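Adenylosuccinate lyase (Francisella tularensis subsp. tularensis SCHU S4, PDB 4EEI) probably catalyses the beta-elimination of fumarate from adenylosuccinate, giving AMP, and from the succinylated carboxamide ribotide intermediate of purine synthesis. Local coordinates at residues C121-T126 and R326-I331; R235-I240 and I272-L277; R282-H287 and G318-A323. One frame throughout, in Å; residues are numbered along the deposited sequence. Where two conformers were deposited one is given.

The three contacts tie together four long helices of one bundle with a ligand site on its flank. Interaction 2 has a segment that meets AMP: Asn276 and Ile272 of 272-277 reach it from outside the helix-helix contact itself. Its centre lies about 12 Å from that of interaction 1, and the two touch: Thr330 OG1 and Ser273 OG are 2.6 Å apart, probably hydrogen-bonded. Interaction 3 joins helix 272-293, from interaction 2, directly to helix 304-333, from interaction 1. Its centre is about 14 Å from that of interaction 2, and they touch where Leu277 CD2 of 272-277 lies 3.6 Å from Ala323 O of 318-323. Its Met283 side chain remains about 11 Å from AMP.

Interaction 1. Residues C121-T126 and R326-I331; sequences CDSLLT and RMKNTI
Ser123 and Lys328 face each other where helices 94-131 and 304-333 run side by side in the long helical bundle characteristic of the fumarase/aspartase superfamily. The local axes come within 9.1 Å and diverge by only 18°, a nearly parallel pairing.

Polar contacts lie along one border. The Lys328 chain sets out with CG anti to its backbone N (chi1 173°) and bends at chi2 and chi4, curling round the serine hydroxyl: CG and NZ of Lys328 each lie 3.3 Å from Ser123 OG. The hydrogen bond from NZ to that oxygen is weak. A water donates to Ser123 OG over 2.9 Å and weakly accepts from Lys328 NZ, closing a triangle. The stronger partner of both side chains is Asp332, one carboxylate oxygen hydrogen-bonding to Ser123 OG and the other forming a salt bridge with Lys328 NZ, which illustrates how one acid can serve two helices.

Apolar contacts lie deeper, where Leu236 and Ile240 of helix 217-244 and Phe161 also pack. Ile331 points its CG2 branch at the backbone of helix 94-131, 3.8 Å from Ser123 O. Its other branch meets a single leucine methyl at an oblique angle, Leu124 CD2 lying 3.9 Å from Ile331 CD1.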
loop_
_atom_site.group_PDB
_atom_site.type_symbol
_atom_site.label_atom_id
_atom_site.label_comp_id
_atom_site.label_asym_id
_atom_site.label_seq_id
_atom_site.Cartn_x
_atom_site.Cartn_y
_atom_site.Cartn_z
ATOM N N CYS B 121 26.415 -4.379 -6.018
ATOM C CA CYS B 121 27.075 -3.109 -6.344
ATOM C C CYS B 121 28.356 -3.367 -7.112
ATOM O O CYS B 121 28.580 -2.767 -8.173
ATOM C CB CYS B 121 27.373 -2.294 -5.081
ATOM S SG CYS B 121 25.879 -1.617 -4.305
ATOM N N ASP B 122 29.188 -4.269 -6.596
ATOM C CA ASP B 122 30.431 -4.624 -7.277
ATOM C C ASP B 122 30.206 -5.086 -8.716
ATOM O O ASP B 122 30.917 -4.666 -9.625
ATOM C CB ASP B 122 31.184 -5.718 -6.513
ATOM C CG ASP B 122 31.613 -5.278 -5.128
ATOM O OD1 ASP B 122 31.675 -4.057 -4.877
ATOM O OD2 ASP B 122 31.903 -6.166 -4.295
ATOM N N SER B 123 29.229 -5.961 -8.919
ATOM C CA SER B 123 28.954 -6.491 -10.254
ATOM C C SER B 123 28.430 -5.418 -11.220
ATOM O O SER B 123 28.763 -5.434 -12.414
ATOM C CB SER B 123 27.967 -7.661 -10.170
ATOM O OG SER B 123 28.625 -8.837 -9.741
ATOM N N LEU B 124 27.602 -4.513 -10.709
ATOM C CA LEU B 124 27.090 -3.397 -11.511
ATOM C C LEU B 124 28.205 -2.454 -11.974
ATOM O O LEU B 124 28.221 -2.029 -13.130
ATOM C CB LEU B 124 26.030 -2.611 -10.733
ATOM C CG LEU B 124 24.672 -3.316 -10.639
ATOM C CD1 LEU B 124 23.780 -2.575 -9.673
ATOM C CD2 LEU B 124 24.022 -3.355 -12.016
ATOM N N LEU B 125 29.136 -2.128 -11.079
ATOM C CA LEU B 125 30.280 -1.280 -11.449
ATOM C C LEU B 125 31.193 -1.991 -12.446
ATOM O O LEU B 125 31.751 -1.376 -13.369
ATOM C CB LEU B 125 31.065 -0.853 -10.194
ATOM C CG LEU B 125 32.231 0.116 -10.413
ATOM C CD1 LEU B 125 31.768 1.322 -11.201
ATOM C CD2 LEU B 125 32.846 0.551 -9.093
ATOM N N THR B 126 31.366 -3.297 -12.252
ATOM C CA THR B 126 32.143 -4.090 -13.186
ATOM C C THR B 126 31.522 -4.005 -14.568
ATOM O O THR B 126 32.223 -3.815 -15.556
ATOM C CB THR B 126 32.250 -5.550 -12.738
ATOM O OG1 THR B 126 33.099 -5.627 -11.584
ATOM C CG2 THR B 126 32.840 -6.408 -13.856
ATOM N N ARG B 326 20.354 -13.345 -7.308
ATOM C CA ARG B 326 19.954 -13.680 -8.681
ATOM C C ARG B 326 20.210 -12.499 -9.620
ATOM O O ARG B 326 20.678 -12.683 -10.753
ATOM C CB ARG B 326 18.486 -14.107 -8.750
ATOM C CG ARG B 326 18.013 -14.387 -10.170
ATOM C CD ARG B 326 16.679 -15.123 -10.222
ATOM N NE ARG B 326 16.373 -15.527 -11.597
ATOM C CZ ARG B 326 15.408 -16.371 -11.934
ATOM N NH1 ARG B 326 14.639 -16.904 -10.993
ATOM N NH2 ARG B 326 15.220 -16.686 -13.214
ATOM N N MET B 327 19.918 -11.289 -9.152
ATOM C CA MET B 327 20.211 -10.101 -9.955
ATOM C C MET B 327 21.706 -9.954 -10.219
ATOM O O MET B 327 22.109 -9.605 -11.322
ATOM C CB MET B 327 19.677 -8.837 -9.287
ATOM C CG MET B 327 19.997 -7.570 -10.105
ATOM S SD MET B 327 19.161 -7.540 -11.722
ATOM C CE MET B 327 17.631 -6.731 -11.246
ATOM N N LYS B 328 22.534 -10.220 -9.214
ATOM C CA LYS B 328 23.983 -10.169 -9.425
ATOM C C LYS B 328 24.435 -11.165 -10.485
ATOM O O LYS B 328 25.225 -10.828 -11.380
ATOM C CB LYS B 328 24.742 -10.411 -8.116
ATOM C CG LYS B 328 26.261 -10.551 -8.301
ATOM C CD LYS B 328 26.820 -11.557 -7.311
ATOM C CE LYS B 328 28.331 -11.473 -7.167
ATOM N NZ LYS B 328 29.101 -11.791 -8.412
ATOM N N ASN B 329 23.932 -12.393 -10.414
ATOM C CA ASN B 329 24.339 -13.385 -11.406
ATOM C C ASN B 329 23.830 -13.007 -12.796
ATOM O O ASN B 329 24.518 -13.213 -13.789
ATOM C CB ASN B 329 23.850 -14.776 -11.004
ATOM C CG ASN B 329 24.586 -15.331 -9.797
ATOM O OD1 ASN B 329 25.797 -15.135 -9.642
ATOM N ND2 ASN B 329 23.856 -16.043 -8.938
ATOM N N THR B 330 22.627 -12.451 -12.854
ATOM C CA THR B 330 22.048 -11.994 -14.116
ATOM C C THR B 330 22.869 -10.850 -14.727
ATOM O O THR B 330 23.112 -10.824 -15.931
ATOM C CB THR B 330 20.574 -11.567 -13.924
ATOM O OG1 THR B 330 19.783 -12.726 -13.613
ATOM C CG2 THR B 330 20.024 -10.939 -15.187
ATOM N N ILE B 331 23.305 -9.909 -13.895
ATOM C CA ILE B 331 24.186 -8.846 -14.383
ATOM C C ILE B 331 25.520 -9.428 -14.866
ATOM O O ILE B 331 25.977 -9.111 -15.975
ATOM C CB ILE B 331 24.440 -7.781 -13.300
ATOM C CG1 ILE B 331 23.142 -7.051 -12.941
ATOM C CG2 ILE B 331 25.515 -6.793 -13.764
ATOM C CD1 ILE B 331 22.533 -6.269 -14.091
HETATM O O HOH W 1 30.310 -9.186 -7.453
#

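Interaction 2. Residues R235-I240 and I272-L277; sequences RLAVEI and ISTENL. With AMP (adenosine monophosphate), chain C.
Ala237 and Thr274 bring their helices unusually close, with CA atoms 4.8 Å apart, and each sets its CB against the other's carbonyl oxygen. Ala237 CB lies 3.5 Å from Thr274 O, and Thr274 CB lies 3.6 Å from Ala237 O. No hydrogen bond crosses; a small alanine permits the approach.

The threonine is turned with its hydroxyl between backbone N and carbonyl carbon (chi1 46°), where OG1 makes a weak hydrogen bond to Pro271 O. This turns Thr274 CG2 onto Ile240, 3.9 Å from Ile240 CB and near CG2 and CD1 of that isoleucine; the two side chains cross at about a right angle.

Helix 272-293 begins here, and other residues of its opening turns reach the nucleotide. Asn276 ND2 donates to AMP O2P over 2.9 Å in an almost straight bond (179°), while Ile272 CG2 touches the base at C8. Tyr5 and Arg4 of the same chain, with Ser306, Gln212 and Arg310 of the third subunit, also bind AMP, in keeping with the shared active sites of this superfamily.

The chemistry implies two unlike faces: one close and without hydrogen bonds, the other giving a phosphate oxygen one uncharged N-H, with charge compensation probably left to those arginines.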
loop_
_atom_site.group_PDB
_atom_site.type_symbol
_atom_site.label_atom_id
_atom_site.label_comp_id
_atom_site.label_asym_id
_atom_site.label_seq_id
_atom_site.Cartn_x
_atom_site.Cartn_y
_atom_site.Cartn_z
ATOM N N ARG B 235 13.631 -1.035 -11.018
ATOM C CA ARG B 235 14.067 -0.089 -12.041
ATOM C C ARG B 235 15.111 -0.729 -12.927
ATOM O O ARG B 235 15.064 -0.572 -14.142
ATOM C CB ARG B 235 14.608 1.205 -11.429
ATOM C CG ARG B 235 14.907 2.294 -12.472
ATOM C CD ARG B 235 15.185 3.647 -11.815
ATOM N NE ARG B 235 16.494 3.689 -11.175
ATOM C CZ ARG B 235 17.598 4.117 -11.781
ATOM N NH1 ARG B 235 18.761 4.126 -11.134
ATOM N NH2 ARG B 235 17.543 4.537 -13.040
ATOM N N LEU B 236 16.061 -1.442 -12.323
ATOM C CA LEU B 236 17.114 -2.096 -13.092
ATOM C C LEU B 236 16.556 -3.252 -13.905
ATOM O O LEU B 236 16.957 -3.471 -15.052
ATOM C CB LEU B 236 18.227 -2.584 -12.154
ATOM C CG LEU B 236 19.317 -3.488 -12.720
ATOM C CD1 LEU B 236 20.060 -2.811 -13.855
ATOM C CD2 LEU B 236 20.284 -3.871 -11.607
ATOM N N ALA B 237 15.622 -3.991 -13.315
ATOM C CA ALA B 237 15.035 -5.138 -14.005
ATOM C C ALA B 237 14.288 -4.663 -15.260
ATOM O O ALA B 237 14.386 -5.270 -16.330
ATOM C CB ALA B 237 14.102 -5.889 -13.071
ATOM N N VAL B 238 13.555 -3.572 -15.122
ATOM C CA VAL B 238 12.768 -3.034 -16.228
ATOM C C VAL B 238 13.683 -2.517 -17.336
ATOM O O VAL B 238 13.409 -2.697 -18.530
ATOM C CB VAL B 238 11.841 -1.918 -15.716
ATOM C CG1 VAL B 238 11.246 -1.111 -16.873
ATOM C CG2 VAL B 238 10.737 -2.515 -14.834
ATOM N N GLU B 239 14.784 -1.885 -16.947
ATOM C CA GLU B 239 15.771 -1.449 -17.928
ATOM C C GLU B 239 16.279 -2.634 -18.748
ATOM O O GLU B 239 16.351 -2.574 -19.979
ATOM C CB GLU B 239 16.941 -0.745 -17.235
ATOM C CG GLU B 239 18.065 -0.322 -18.181
ATOM C CD GLU B 239 17.714 0.876 -19.057
ATOM O OE1 GLU B 239 16.816 1.655 -18.679
ATOM O OE2 GLU B 239 18.355 1.044 -20.124
ATOM N N ILE B 240 16.630 -3.723 -18.081
ATOM C CA ILE B 240 17.118 -4.879 -18.828
ATOM C C ILE B 240 16.012 -5.465 -19.721
ATOM O O ILE B 240 16.272 -5.832 -20.875
ATOM C CB ILE B 240 17.733 -5.930 -17.893
ATOM C CG1 ILE B 240 19.023 -5.374 -17.288
ATOM C CG2 ILE B 240 18.060 -7.217 -18.655
ATOM C CD1 ILE B 240 19.494 -6.116 -16.049
ATOM N N ILE B 272 13.698 -13.780 -18.632
ATOM C CA ILE B 272 12.916 -14.439 -17.592
ATOM C C ILE B 272 13.413 -14.121 -16.190
ATOM O O ILE B 272 12.628 -14.096 -15.245
ATOM C CB ILE B 272 12.859 -15.965 -17.787
ATOM C CG1 ILE B 272 14.267 -16.527 -17.964
ATOM C CG2 ILE B 272 11.942 -16.313 -18.968
ATOM C CD1 ILE B 272 14.326 -18.042 -17.958
ATOM N N SER B 273 14.709 -13.865 -16.040
ATOM C CA SER B 273 15.239 -13.555 -14.704
ATOM C C SER B 273 14.785 -12.191 -14.200
ATOM O O SER B 273 14.310 -12.049 -13.066
ATOM C CB SER B 273 16.766 -13.649 -14.696
ATOM O OG SER B 273 17.265 -13.466 -13.391
ATOM N N THR B 274 14.913 -11.175 -15.043
ATOM C CA THR B 274 14.520 -9.838 -14.618
ATOM C C THR B 274 13.002 -9.737 -14.445
ATOM O O THR B 274 12.509 -8.905 -13.676
ATOM C CB THR B 274 15.090 -8.751 -15.549
ATOM O OG1 THR B 274 14.886 -9.135 -16.915
ATOM C CG2 THR B 274 16.591 -8.611 -15.305
ATOM N N GLU B 275 12.255 -10.591 -15.143
ATOM C CA GLU B 275 10.805 -10.648 -14.918
ATOM C C GLU B 275 10.498 -11.262 -13.552
ATOM O O GLU B 275 9.712 -10.716 -12.768
ATOM C CB GLU B 275 10.096 -11.387 -16.064
ATOM C CG GLU B 275 10.054 -10.543 -17.336
ATOM C CD GLU B 275 9.436 -11.251 -18.531
ATOM O OE1 GLU B 275 8.772 -12.303 -18.359
ATOM O OE2 GLU B 275 9.617 -10.741 -19.661
ATOM N N ASN B 276 11.144 -12.381 -13.254
ATOM C CA ASN B 276 11.075 -12.970 -11.916
ATOM C C ASN B 276 11.391 -11.949 -10.824
ATOM O O ASN B 276 10.678 -11.856 -9.820
ATOM C CB ASN B 276 12.032 -14.173 -11.808
ATOM C CG ASN B 276 12.052 -14.785 -10.407
ATOM O OD1 ASN B 276 12.777 -14.318 -9.531
ATOM N ND2 ASN B 276 11.256 -15.836 -10.196
ATOM N N LEU B 277 12.439 -11.155 -11.034
ATOM C CA LEU B 277 12.877 -10.205 -10.011
ATOM C C LEU B 277 11.907 -9.030 -9.875
ATOM O O LEU B 277 11.830 -8.389 -8.830
ATOM C CB LEU B 277 14.295 -9.712 -10.305
ATOM C CG LEU B 277 15.364 -10.800 -10.282
ATOM C CD1 LEU B 277 16.646 -10.322 -10.932
ATOM C CD2 LEU B 277 15.633 -11.259 -8.864
HETATM P P AMP C . 9.199 -18.186 -11.891
HETATM O O1P AMP C . 10.067 -18.692 -10.768
HETATM O O2P AMP C . 9.578 -16.820 -12.397
HETATM O O3P AMP C . 7.725 -18.374 -11.654
HETATM O "O5'" AMP C . 9.536 -19.169 -13.116
HETATM C "C5'" AMP C . 8.798 -19.102 -14.334
HETATM C "C4'" AMP C . 9.031 -20.380 -15.128
HETATM O "O4'" AMP C . 8.253 -20.373 -16.327
HETATM C "C3'" AMP C . 10.487 -20.503 -15.543
HETATM O "O3'" AMP C . 10.923 -21.841 -15.299
HETATM C "C2'" AMP C . 10.488 -20.234 -17.031
HETATM O "O2'" AMP C . 11.477 -21.020 -17.693
HETATM C "C1'" AMP C . 9.090 -20.648 -17.452
HETATM N N9 AMP C . 8.637 -19.900 -18.649
HETATM C C8 AMP C . 9.410 -19.170 -19.472
HETATM N N7 AMP C . 8.673 -18.623 -20.472
HETATM C C5 AMP C . 7.398 -19.009 -20.290
HETATM C C6 AMP C . 6.107 -18.791 -20.979
HETATM N N6 AMP C . 6.031 -18.028 -22.094
HETATM N N1 AMP C . 5.008 -19.380 -20.458
HETATM C C2 AMP C . 5.070 -20.140 -19.351
HETATM N N3 AMP C . 6.207 -20.381 -18.675
HETATM C C4 AMP C . 7.382 -19.852 -19.088
#

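Interaction 3. Residues R282-H287 and G318-A323; sequences RMLRSH and GIMVYA
Ile319 lies across from Leu284 and Met283, and its contacts can be traced atom by atom. CB is at the limit of contact, 4.2 Å from Leu284 CD2. At this carbon the side chain forks. With chi1 at -70°, CG2 stands anti to the backbone N and takes the leucine: it is 3.8 Å from Leu284 CG and 4.0 Å from Leu284 CD2, so the methyl rests against the fork of the opposing side chain, and the two side chains slide past each other in opposite directions. The other branch runs through CG1 to its tip, CD1, which reaches Met283 CB at 3.8 Å.

These are consecutive long helices of the central bundle of the fumarase/aspartase superfamily, 272-293 and 304-333, related here as a roughly antiparallel pair: the local axes pass 10.2 Å apart with 147° between their directions.

Met320 adds a second arm. Its CB does not point at the other helix; with CG anti to the backbone N (chi1 177°), bends at chi2 and chi3 bring CE to within 3.8 Å of Leu284 CD1, the side chains crossing at about a right angle. Ala230 of helix 217-244 packs against Leu284 as well, while His226 and Ile229 of that helix meet Met320. Towards the third subunit, Ile319 touches Phe311 of that chain, and Met283 touches its Ile290.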
loop_
_atom_site.group_PDB
_atom_site.type_symbol
_atom_site.label_atom_id
_atom_site.label_comp_id
_atom_site.label_asym_id
_atom_site.label_seq_id
_atom_site.Cartn_x
_atom_site.Cartn_y
_atom_site.Cartn_z
ATOM N N ARG B 282 7.756 -6.579 -6.169
ATOM C CA ARG B 282 6.374 -6.314 -5.761
ATOM C C ARG B 282 6.089 -6.881 -4.374
ATOM O O ARG B 282 5.367 -6.274 -3.581
ATOM C CB ARG B 282 5.379 -6.881 -6.782
ATOM C CG ARG B 282 5.408 -6.180 -8.126
ATOM C CD ARG B 282 4.418 -6.756 -9.124
ATOM N NE ARG B 282 4.692 -6.175 -10.436
ATOM C CZ ARG B 282 4.543 -6.797 -11.598
ATOM N NH1 ARG B 282 4.072 -8.044 -11.648
ATOM N NH2 ARG B 282 4.862 -6.158 -12.716
ATOM N N MET B 283 6.647 -8.062 -4.112
ATOM C CA MET B 283 6.484 -8.715 -2.819
ATOM C C MET B 283 7.109 -7.892 -1.693
ATOM O O MET B 283 6.477 -7.659 -0.665
ATOM C CB MET B 283 7.111 -10.114 -2.834
ATOM C CG MET B 283 6.417 -11.123 -3.738
ATOM S SD MET B 283 4.693 -11.428 -3.284
ATOM C CE MET B 283 4.839 -11.665 -1.503
ATOM N N LEU B 284 8.352 -7.457 -1.895
ATOM C CA LEU B 284 9.093 -6.675 -0.902
ATOM C C LEU B 284 8.381 -5.370 -0.619
ATOM O O LEU B 284 8.296 -4.919 0.531
ATOM C CB LEU B 284 10.520 -6.402 -1.395
ATOM C CG LEU B 284 11.433 -7.625 -1.474
ATOM C CD1 LEU B 284 12.714 -7.280 -2.241
ATOM C CD2 LEU B 284 11.786 -8.091 -0.058
ATOM N N ARG B 285 7.847 -4.762 -1.672
ATOM C CA ARG B 285 7.145 -3.501 -1.527
ATOM C C ARG B 285 5.863 -3.687 -0.717
ATOM O O ARG B 285 5.460 -2.796 0.032
ATOM C CB ARG B 285 6.854 -2.911 -2.914
ATOM C CG ARG B 285 6.048 -1.629 -2.902
ATOM C CD ARG B 285 6.182 -0.865 -4.227
ATOM N NE ARG B 285 5.796 -1.650 -5.402
ATOM C CZ ARG B 285 6.660 -2.114 -6.304
ATOM N NH1 ARG B 285 7.958 -1.879 -6.157
ATOM N NH2 ARG B 285 6.235 -2.812 -7.354
ATOM N N SER B 286 5.236 -4.854 -0.845
ATOM C CA SER B 286 3.975 -5.114 -0.133
ATOM C C SER B 286 4.155 -5.168 1.389
ATOM O O SER B 286 3.208 -4.946 2.150
ATOM C CB SER B 286 3.341 -6.425 -0.637
ATOM O OG SER B 286 4.026 -7.553 -0.122
ATOM N N HIS B 287 5.371 -5.463 1.838
ATOM C CA HIS B 287 5.628 -5.617 3.271
ATOM C C HIS B 287 5.728 -4.298 4.014
ATOM O O HIS B 287 5.594 -4.269 5.241
ATOM C CB HIS B 287 6.930 -6.389 3.494
ATOM C CG HIS B 287 6.902 -7.794 2.991
ATOM N ND1 HIS B 287 8.047 -8.488 2.676
ATOM C CD2 HIS B 287 5.868 -8.651 2.758
ATOM C CE1 HIS B 287 7.731 -9.706 2.268
ATOM N NE2 HIS B 287 6.414 -9.828 2.316
ATOM N N GLY B 318 14.230 -13.617 3.133
ATOM C CA GLY B 318 14.445 -14.686 2.168
ATOM C C GLY B 318 14.372 -14.178 0.732
ATOM O O GLY B 318 15.210 -14.511 -0.105
ATOM N N ILE B 319 13.365 -13.373 0.439
ATOM C CA ILE B 319 13.220 -12.830 -0.902
ATOM C C ILE B 319 14.344 -11.839 -1.210
ATOM O O ILE B 319 14.867 -11.824 -2.318
ATOM C CB ILE B 319 11.863 -12.128 -1.061
ATOM C CG1 ILE B 319 10.732 -13.165 -1.059
ATOM C CG2 ILE B 319 11.825 -11.313 -2.348
ATOM C CD1 ILE B 319 9.334 -12.522 -0.902
ATOM N N MET B 320 14.714 -11.016 -0.235
ATOM C CA MET B 320 15.748 -10.005 -0.470
ATOM C C MET B 320 17.075 -10.667 -0.830
ATOM O O MET B 320 17.734 -10.282 -1.799
ATOM C CB MET B 320 15.929 -9.101 0.756
ATOM C CG MET B 320 17.046 -8.064 0.590
ATOM S SD MET B 320 16.681 -6.881 -0.723
ATOM C CE MET B 320 15.438 -5.870 0.068
ATOM N N VAL B 321 17.477 -11.659 -0.051
ATOM C CA VAL B 321 18.728 -12.354 -0.334
ATOM C C VAL B 321 18.652 -13.089 -1.679
ATOM O O VAL B 321 19.571 -13.000 -2.504
ATOM C CB VAL B 321 19.110 -13.312 0.801
ATOM C CG1 VAL B 321 20.298 -14.178 0.394
ATOM C CG2 VAL B 321 19.448 -12.512 2.062
ATOM N N TYR B 322 17.553 -13.801 -1.910
ATOM C CA TYR B 322 17.346 -14.479 -3.200
ATOM C C TYR B 322 17.453 -13.499 -4.365
ATOM O O TYR B 322 18.122 -13.778 -5.362
ATOM C CB TYR B 322 15.975 -15.175 -3.245
ATOM C CG TYR B 322 15.678 -15.832 -4.585
ATOM C CD1 TYR B 322 16.046 -17.140 -4.828
ATOM C CD2 TYR B 322 15.023 -15.134 -5.603
ATOM C CE1 TYR B 322 15.789 -17.749 -6.047
ATOM C CE2 TYR B 322 14.763 -15.737 -6.836
ATOM C CZ TYR B 322 15.144 -17.043 -7.040
ATOM O OH TYR B 322 14.899 -17.663 -8.249
ATOM N N ALA B 323 16.809 -12.351 -4.235
ATOM C CA ALA B 323 16.735 -11.415 -5.352
ATOM C C ALA B 323 18.081 -10.758 -5.613
ATOM O O ALA B 323 18.460 -10.576 -6.763
ATOM C CB ALA B 323 15.643 -10.351 -5.117
#